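Local coordinates for protein alginate lyase (Paenibacillus sp. FPU-7, PDB 6KFN) that cleaves the polysaccharide alginate, probably by beta-elimination at mannuronate residues, on a right-handed parallel beta-helix scaffold, at residues Phe39-Ser44 against Leu75-Asp80. Residues are numbered along the deposited sequence; the frame is centred on the assembly and turned at random.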
loop_
_atom_site.group_PDB
_atom_site.type_symbol
_atom_site.label_atom_id
_atom_site.label_comp_id
_atom_site.label_asym_id
_atom_site.label_seq_id
_atom_site.Cartn_x
_atom_site.Cartn_y
_atom_site.Cartn_z
ATOM N N PHE A 39 -0.197 -11.045 -14.590
ATOM C CA PHE A 39 0.681 -10.283 -15.497
ATOM C C PHE A 39 1.987 -9.904 -14.812
ATOM O O PHE A 39 1.999 -9.574 -13.633
ATOM C CB PHE A 39 -0.091 -9.049 -15.928
ATOM C CG PHE A 39 -1.305 -9.413 -16.742
ATOM C CD1 PHE A 39 -1.166 -9.996 -17.990
ATOM C CD2 PHE A 39 -2.573 -9.182 -16.244
ATOM C CE1 PHE A 39 -2.291 -10.396 -18.709
ATOM C CE2 PHE A 39 -3.703 -9.581 -16.941
ATOM C CZ PHE A 39 -3.540 -10.179 -18.174
ATOM N N LYS A 40 3.090 -9.974 -15.573
ATOM C CA LYS A 40 4.451 -9.830 -15.069
ATOM C C LYS A 40 5.185 -8.693 -15.772
ATOM O O LYS A 40 5.443 -8.764 -16.971
ATOM C CB LYS A 40 5.222 -11.141 -15.235
ATOM C CG LYS A 40 4.629 -12.332 -14.467
ATOM C CD LYS A 40 5.246 -13.653 -14.918
ATOM C CE LYS A 40 4.527 -14.840 -14.304
ATOM N NZ LYS A 40 3.066 -14.858 -14.667
ATOM N N ALA A 41 5.498 -7.656 -15.013
ATOM C CA ALA A 41 6.240 -6.495 -15.491
ATOM C C ALA A 41 7.702 -6.667 -15.038
ATOM O O ALA A 41 8.041 -6.343 -13.908
ATOM C CB ALA A 41 5.610 -5.218 -14.951
ATOM N N GLU A 42 8.520 -7.256 -15.923
ATOM C CA GLU A 42 9.866 -7.732 -15.580
ATOM C C GLU A 42 10.988 -6.817 -16.070
ATOM O O GLU A 42 12.032 -6.732 -15.427
ATOM C CB GLU A 42 10.115 -9.143 -16.134
ATOM C CG GLU A 42 9.224 -10.207 -15.564
ATOM C CD GLU A 42 9.443 -11.622 -16.080
ATOM O OE1 GLU A 42 10.091 -11.813 -17.127
ATOM O OE2 GLU A 42 8.947 -12.551 -15.444
ATOM N N ALA A 43 10.838 -6.198 -17.216
ATOM C CA ALA A 43 11.850 -5.344 -17.808
ATOM C C ALA A 43 12.012 -4.083 -16.957
ATOM O O ALA A 43 11.198 -3.800 -16.091
ATOM C CB ALA A 43 11.429 -4.975 -19.238
ATOM N N SER A 44 13.067 -3.330 -17.212
ATOM C CA SER A 44 13.288 -2.061 -16.554
ATOM C C SER A 44 13.330 -0.918 -17.545
ATOM O O SER A 44 13.984 -0.993 -18.598
ATOM C CB SER A 44 14.598 -2.044 -15.761
ATOM O OG SER A 44 14.504 -2.895 -14.635
ATOM N N LEU A 75 -0.943 -7.950 -10.742
ATOM C CA LEU A 75 0.261 -7.491 -11.419
ATOM C C LEU A 75 1.444 -7.734 -10.497
ATOM O O LEU A 75 1.401 -7.386 -9.321
ATOM C CB LEU A 75 0.120 -6.005 -11.753
ATOM C CG LEU A 75 1.277 -5.367 -12.532
ATOM C CD1 LEU A 75 1.418 -5.989 -13.958
ATOM C CD2 LEU A 75 1.102 -3.873 -12.622
ATOM N N TYR A 76 2.517 -8.302 -11.062
ATOM C CA TYR A 76 3.758 -8.597 -10.336
ATOM C C TYR A 76 4.860 -7.799 -11.019
ATOM O O TYR A 76 5.177 -8.067 -12.182
ATOM C CB TYR A 76 4.057 -10.092 -10.389
ATOM C CG TYR A 76 5.286 -10.552 -9.654
ATOM C CD1 TYR A 76 5.728 -9.956 -8.497
ATOM C CD2 TYR A 76 6.026 -11.623 -10.117
ATOM C CE1 TYR A 76 6.830 -10.444 -7.792
ATOM C CE2 TYR A 76 7.117 -12.118 -9.431
ATOM C CZ TYR A 76 7.525 -11.521 -8.279
ATOM O OH TYR A 76 8.613 -12.031 -7.631
ATOM N N VAL A 77 5.446 -6.829 -10.314
ATOM C CA VAL A 77 6.440 -5.919 -10.869
ATOM C C VAL A 77 7.789 -6.286 -10.266
ATOM O O VAL A 77 7.959 -6.238 -9.050
ATOM C CB VAL A 77 6.091 -4.454 -10.566
ATOM C CG1 VAL A 77 7.096 -3.539 -11.279
ATOM C CG2 VAL A 77 4.662 -4.113 -10.966
ATOM N N THR A 78 8.760 -6.613 -11.136
ATOM C CA THR A 78 10.102 -6.985 -10.744
ATOM C C THR A 78 11.166 -6.152 -11.422
ATOM O O THR A 78 12.349 -6.405 -11.198
ATOM C CB THR A 78 10.377 -8.480 -10.950
ATOM O OG1 THR A 78 10.088 -8.809 -12.303
ATOM C CG2 THR A 78 9.540 -9.335 -10.025
ATOM N N GLY A 79 10.782 -5.171 -12.221
ATOM C CA GLY A 79 11.710 -4.248 -12.848
ATOM C C GLY A 79 11.478 -2.832 -12.328
ATOM O O GLY A 79 10.560 -2.540 -11.575
ATOM N N ASP A 80 12.363 -1.946 -12.792
ATOM C CA ASP A 80 12.378 -0.572 -12.334
ATOM C C ASP A 80 11.721 0.373 -13.335
ATOM O O ASP A 80 11.625 0.083 -14.527
ATOM C CB ASP A 80 13.834 -0.094 -12.130
ATOM C CG ASP A 80 14.591 -0.854 -11.079
ATOM O OD1 ASP A 80 14.002 -1.551 -10.229
ATOM O OD2 ASP A 80 15.832 -0.696 -11.078
HETATM O O HOH W 1 12.533 -8.822 -13.593
#
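F39 and L75 begin an in-register parallel beta ladder between strands 39-41 and 73-77, the first two strands of a ten-stranded parallel face of the right-handed beta-helix, and the contact continues into the turns that follow. The two strands are paired by Y76 N to F39 O (2.9 Å), A41 N to Y76 O (2.9 Å) and T78 N to A41 O (2.9 Å). A41 O also receives a weak bond from G79 N and lies close to V77 CA. F39, A41, L75 and V77 face the helix interior. There L75 CD1 packs against F39 CB (3.9 Å), while V77 CG2 lies 4.2 Å from A41 CB; F39's ring turns off toward helix 11-19, at the N-terminal end of the solenoid. K40 and Y76 share the outer face, where the Y76 hydroxyl bonds to D99 on the next coil. T78 CG2 sits 3.4 Å above one face of the Y76 ring, offset toward its rim. T78 OG1, held between its backbone N and carbonyl carbon (chi1 55°), lies against CA and CG of E42, the two side chains side by side and pointing the same way, and joins the E42 carbonyl through a water. Beyond the strands, G79 CA makes a CA-H...O contact of 3.3 Å with A43 O, which also accepts a hydrogen bond from W82 NE1. S44 OG takes a nearly straight bond from D80 N (3.0 Å, 173°): chi1 of -69° sets the hydroxyl anti to its own carbonyl carbon. Backbone bonds thus carry the pairing of the strands over an apolar inner layer, while in the turns a serine hydroxyl and a bridging water continue the polar coupling.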